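Local structure of homoserine O-acetyltransferase (Bacillus anthracis str. 'Ames Ancestor', 3I1I) at residues G73-G76 with A80-T83; H149-P154 with M159-W164. The protein probably transfers an acetyl group from acetyl-CoA to the hydroxyl of L-homoserine. One frame throughout, in Å; residues are numbered along the deposited sequence.

Contact 1. Residues G73-G76 with A80-T83; sequences GLIG and AIDT
Ala80 meets Leu74 through its methyl, with CB 3.5 Å from Leu74 CD2, and a water that donates to Gly73 O and accepts from Ala80 N ties the two backbones beside this pair. At Ile81 the chains join as a short parallel bridge with Ile75. Ile81 N donates to Leu74 O over 2.9 Å, and Ile81 O takes Gly76 N at 3.1 Å. The side chains of Ile75 and Ile81 run side by side in the same direction; in both, CG1 is anti to the carbonyl carbon (chi1 -55° and -58°), which brings Ile81 CD1 to 4.1 Å from Ile75 CG1. Asp82 turns to the other face, where its OD1 accepts from Gly78 N and Asn84 N, two backbone amides outside the two segments. Thr83 closes the contact: its N makes a weak bond to Gly76 O, and its CG2 lies 3.8 Å from Ile75 CG2, the two side chains crossing at about a right angle. Backbone bonds thus set the alignment of this short, weakly bonded parallel pair, separate from the main sheet, while its isoleucine face is apolar, Ile81 packing on Val365 and Leu369 of helix 362-370.

Contact 2. Residues H149-P154 with M159-W164; sequences HAVMGP and MIAQQW
Strand 150-154 and helix 159-164 run nearly antiparallel, at 153° between their directions, and their axes approach to 6.9 Å with Met152 and Ala161 nearest in the backbone. Such a short separation rests on the small side chain of Ala161, which points at the strand and sets its CB 4.0 Å from Met152 N. Gly153, next along the strand, adds no side chain on the helix-facing side, and its N lies 4.4 Å from the same Ala161 CB. Val151 supplies the larger part of the strand's surface here, sitting between Ala161 and Trp164, one helical turn apart, so that each methyl touches both. Its chi1 of 66° sets CG1 between the backbone N and the carbonyl carbon and leaves CG2 anti to the N. CG2 reaches Ala161 CB at 4.0 Å and also lies over one face of the Trp164 indole, 4.3 Å from the centroid of the five-membered ring and 23° off its normal, a CH-pi contact. CG1 settles 3.8 Å from Ala161 O and 4.0 Å from Trp164 CB. The indole N-H is engaged elsewhere: Trp164 NE1 is hydrogen-bonded to Gln136 OE1 of helix 129-142, a bond that should limit rotation of the ring above the valine. Met152, a selenomethionine, directs its side chain away from the helix, and its neighbours include Ile47 and Ile176 on the flanking strands. The strand leads through Gly153 into a sharp turn before helix 156-167, consistent with the nucleophile elbow of alpha/beta hydrolases, in which Ser155 would be the nucleophile. The segments meet by van der Waals packing and the CH-pi contact, methyl groups resting partly on backbone polar atoms, and the compactness of Ala161 and Gly153 seats the helix close against the sheet just beyond that turn.

Contact 1 comes first along the chain and is complete before contact 2 begins; their centres lie 16 Å apart. Contact 1 is a short, weakly bonded parallel pair, separate from the main sheet, whereas contact 2 joins a central strand of the main mixed sheet to the helix that follows it, within the beta-alpha-beta unit ending in strand 174-178. The two meet where Ile81 CD1 packs 3.7 Å from the selenium, SE, of Met152, on the side of strand 150-154 turned away from helix 156-167. Helix 362-370 also links them, touching Ile81 and accepting a hydrogen bond from His149 at Leu369 O. The strand that leads to the probable nucleophile elbow is therefore packed on both faces.

Contact 1. Residues G73-G76 with A80-T83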
loop_
_atom_site.group_PDB
_atom_site.type_symbol
_atom_site.label_atom_id
_atom_site.label_comp_id
_atom_site.label_asym_id
_atom_site.label_seq_id
_atom_site.Cartn_x
_atom_site.Cartn_y
_atom_site.Cartn_z
ATOM N N GLY A 73 25.781 -18.417 6.363
ATOM C CA GLY A 73 26.109 -18.721 7.739
ATOM C C GLY A 73 25.659 -20.085 8.236
ATOM O O GLY A 73 26.217 -20.591 9.203
ATOM N N LEU A 74 24.616 -20.657 7.621
ATOM C CA LEU A 74 24.093 -21.990 8.001
ATOM C C LEU A 74 24.720 -23.118 7.212
ATOM O O LEU A 74 24.720 -24.256 7.668
ATOM C CB LEU A 74 22.580 -22.087 7.750
ATOM C CG LEU A 74 21.636 -21.787 8.906
ATOM C CD1 LEU A 74 20.192 -21.827 8.387
ATOM C CD2 LEU A 74 21.872 -22.701 10.148
ATOM N N ILE A 75 25.147 -22.819 5.986
ATOM C CA ILE A 75 25.547 -23.847 5.053
ATOM C C ILE A 75 27.027 -23.752 4.772
ATOM O O ILE A 75 27.485 -22.728 4.260
ATOM C CB ILE A 75 24.849 -23.688 3.695
ATOM C CG1 ILE A 75 23.321 -23.662 3.867
ATOM C CG2 ILE A 75 25.284 -24.807 2.750
ATOM C CD1 ILE A 75 22.552 -23.101 2.643
ATOM N N GLY A 76 27.756 -24.830 5.064
ATOM C CA GLY A 76 29.152 -24.971 4.668
ATOM C C GLY A 76 29.910 -25.930 5.583
ATOM O O GLY A 76 29.320 -26.530 6.488
ATOM N N ALA A 80 26.014 -25.695 10.499
ATOM C CA ALA A 80 24.838 -26.423 10.970
ATOM C C ALA A 80 24.303 -27.383 9.912
ATOM O O ALA A 80 23.797 -28.437 10.245
ATOM C CB ALA A 80 23.733 -25.423 11.405
ATOM N N ILE A 81 24.332 -26.938 8.657
ATOM C CA ILE A 81 24.044 -27.761 7.493
ATOM C C ILE A 81 25.427 -27.978 6.893
ATOM O O ILE A 81 25.937 -27.185 6.092
ATOM C CB ILE A 81 23.119 -27.045 6.532
ATOM C CG1 ILE A 81 21.826 -26.666 7.240
ATOM C CG2 ILE A 81 22.836 -27.910 5.314
ATOM C CD1 ILE A 81 20.938 -25.789 6.443
ATOM N N ASP A 82 26.049 -29.042 7.354
ATOM C CA ASP A 82 27.458 -29.297 7.127
ATOM C C ASP A 82 27.727 -29.924 5.746
ATOM O O ASP A 82 27.431 -31.106 5.503
ATOM C CB ASP A 82 27.936 -30.217 8.248
ATOM C CG ASP A 82 29.428 -30.413 8.262
ATOM O OD1 ASP A 82 30.154 -29.816 7.427
ATOM O OD2 ASP A 82 29.871 -31.196 9.131
ATOM N N THR A 83 28.307 -29.139 4.853
ATOM C CA THR A 83 28.645 -29.623 3.512
ATOM C C THR A 83 29.814 -30.652 3.455
ATOM O O THR A 83 30.046 -31.242 2.398
ATOM C CB THR A 83 28.988 -28.458 2.580
ATOM O OG1 THR A 83 30.056 -27.684 3.159
ATOM C CG2 THR A 83 27.778 -27.587 2.369
HETATM O O HOH W 1 25.894 -22.611 11.012
#

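Contact 2. Residues H149-P154 with M159-W164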
loop_
_atom_site.group_PDB
_atom_site.type_symbol
_atom_site.label_atom_id
_atom_site.label_comp_id
_atom_site.label_asym_id
_atom_site.label_seq_id
_atom_site.Cartn_x
_atom_site.Cartn_y
_atom_site.Cartn_z
ATOM N N HIS A 149 17.111 -36.195 2.671
ATOM C CA HIS A 149 17.392 -36.233 4.113
ATOM C C HIS A 149 16.609 -35.104 4.782
ATOM O O HIS A 149 16.120 -35.262 5.890
ATOM C CB HIS A 149 18.903 -36.041 4.360
ATOM C CG HIS A 149 19.323 -36.214 5.787
ATOM N ND1 HIS A 149 19.514 -37.455 6.369
ATOM C CD2 HIS A 149 19.608 -35.303 6.747
ATOM C CE1 HIS A 149 19.869 -37.297 7.633
ATOM N NE2 HIS A 149 19.935 -36.001 7.887
ATOM N N ALA A 150 16.486 -33.971 4.087
ATOM C CA ALA A 150 15.677 -32.814 4.556
ATOM C C ALA A 150 15.342 -31.902 3.402
ATOM O O ALA A 150 16.100 -31.829 2.416
ATOM C CB ALA A 150 16.411 -31.972 5.672
ATOM N N VAL A 151 14.202 -31.231 3.540
ATOM C CA VAL A 151 13.844 -30.120 2.703
ATOM C C VAL A 151 13.536 -28.928 3.639
ATOM O O VAL A 151 12.945 -29.067 4.684
ATOM C CB VAL A 151 12.636 -30.432 1.803
ATOM C CG1 VAL A 151 11.360 -30.627 2.643
ATOM C CG2 VAL A 151 12.448 -29.321 0.771
HETATM N N MSE A 152 13.956 -27.749 3.249
HETATM C CA MSE A 152 13.885 -26.602 4.137
HETATM C C MSE A 152 14.016 -25.290 3.410
HETATM O O MSE A 152 14.479 -25.239 2.290
HETATM C CB MSE A 152 14.958 -26.696 5.197
HETATM C CG MSE A 152 16.329 -26.812 4.650
HETATM SE SE MSE A 152 17.596 -27.285 6.129
HETATM C CE MSE A 152 17.260 -25.708 7.443
ATOM N N GLY A 153 13.575 -24.248 4.093
ATOM C CA GLY A 153 13.609 -22.907 3.590
ATOM C C GLY A 153 12.918 -21.903 4.513
ATOM O O GLY A 153 12.098 -22.275 5.394
ATOM N N PRO A 154 13.261 -20.608 4.334
ATOM C CA PRO A 154 12.586 -19.554 5.085
ATOM C C PRO A 154 11.499 -18.961 4.244
ATOM O O PRO A 154 11.687 -18.812 3.051
ATOM C CB PRO A 154 13.696 -18.533 5.318
ATOM C CG PRO A 154 14.515 -18.600 4.013
ATOM C CD PRO A 154 14.455 -20.105 3.628
HETATM N N MSE A 159 7.332 -22.394 2.290
HETATM C CA MSE A 159 6.073 -22.754 1.648
HETATM C C MSE A 159 6.299 -23.898 0.669
HETATM O O MSE A 159 5.530 -24.849 0.647
HETATM C CB MSE A 159 5.472 -21.555 0.912
HETATM C CG MSE A 159 5.049 -20.436 1.873
HETATM SE SE MSE A 159 4.462 -18.783 1.021
HETATM C CE MSE A 159 4.184 -17.837 2.668
ATOM N N ILE A 160 7.365 -23.790 -0.128
ATOM C CA ILE A 160 7.766 -24.838 -1.012
ATOM C C ILE A 160 8.113 -26.095 -0.204
ATOM O O ILE A 160 7.680 -27.211 -0.541
ATOM C CB ILE A 160 8.956 -24.423 -1.876
ATOM C CG1 ILE A 160 8.573 -23.248 -2.777
ATOM C CG2 ILE A 160 9.462 -25.608 -2.697
ATOM C CD1 ILE A 160 9.741 -22.213 -3.040
ATOM N N ALA A 161 8.833 -25.927 0.889
ATOM C CA ALA A 161 9.224 -27.103 1.676
ATOM C C ALA A 161 7.981 -27.791 2.213
ATOM O O ALA A 161 7.944 -29.017 2.349
ATOM C CB ALA A 161 10.154 -26.726 2.805
ATOM N N GLN A 162 6.961 -27.002 2.547
ATOM C CA GLN A 162 5.781 -27.608 3.117
ATOM C C GLN A 162 5.032 -28.373 2.036
ATOM O O GLN A 162 4.473 -29.415 2.307
ATOM C CB GLN A 162 4.875 -26.571 3.773
ATOM C CG GLN A 162 5.345 -26.121 5.129
ATOM C CD GLN A 162 4.581 -24.883 5.602
ATOM O OE1 GLN A 162 3.665 -24.995 6.399
ATOM N NE2 GLN A 162 4.946 -23.708 5.080
ATOM N N GLN A 163 5.034 -27.852 0.822
ATOM C CA GLN A 163 4.379 -28.533 -0.297
ATOM C C GLN A 163 5.071 -29.879 -0.604
ATOM O O GLN A 163 4.411 -30.889 -0.828
ATOM C CB GLN A 163 4.328 -27.614 -1.513
ATOM C CG GLN A 163 3.368 -26.429 -1.363
ATOM C CD GLN A 163 1.903 -26.858 -1.423
ATOM O OE1 GLN A 163 1.575 -28.035 -1.235
ATOM N NE2 GLN A 163 1.011 -25.902 -1.694
ATOM N N TRP A 164 6.386 -29.920 -0.498
ATOM C CA TRP A 164 7.120 -31.191 -0.543
ATOM C C TRP A 164 6.663 -32.210 0.511
ATOM O O TRP A 164 6.407 -33.379 0.204
ATOM C CB TRP A 164 8.616 -30.955 -0.308
ATOM C CG TRP A 164 9.386 -30.741 -1.523
ATOM C CD1 TRP A 164 9.652 -29.562 -2.096
ATOM C CD2 TRP A 164 10.032 -31.743 -2.322
ATOM N NE1 TRP A 164 10.427 -29.746 -3.198
ATOM C CE2 TRP A 164 10.660 -31.084 -3.369
ATOM C CE3 TRP A 164 10.118 -33.126 -2.253
ATOM C CZ2 TRP A 164 11.391 -31.751 -4.338
ATOM C CZ3 TRP A 164 10.854 -33.792 -3.221
ATOM C CH2 TRP A 164 11.456 -33.114 -4.252
#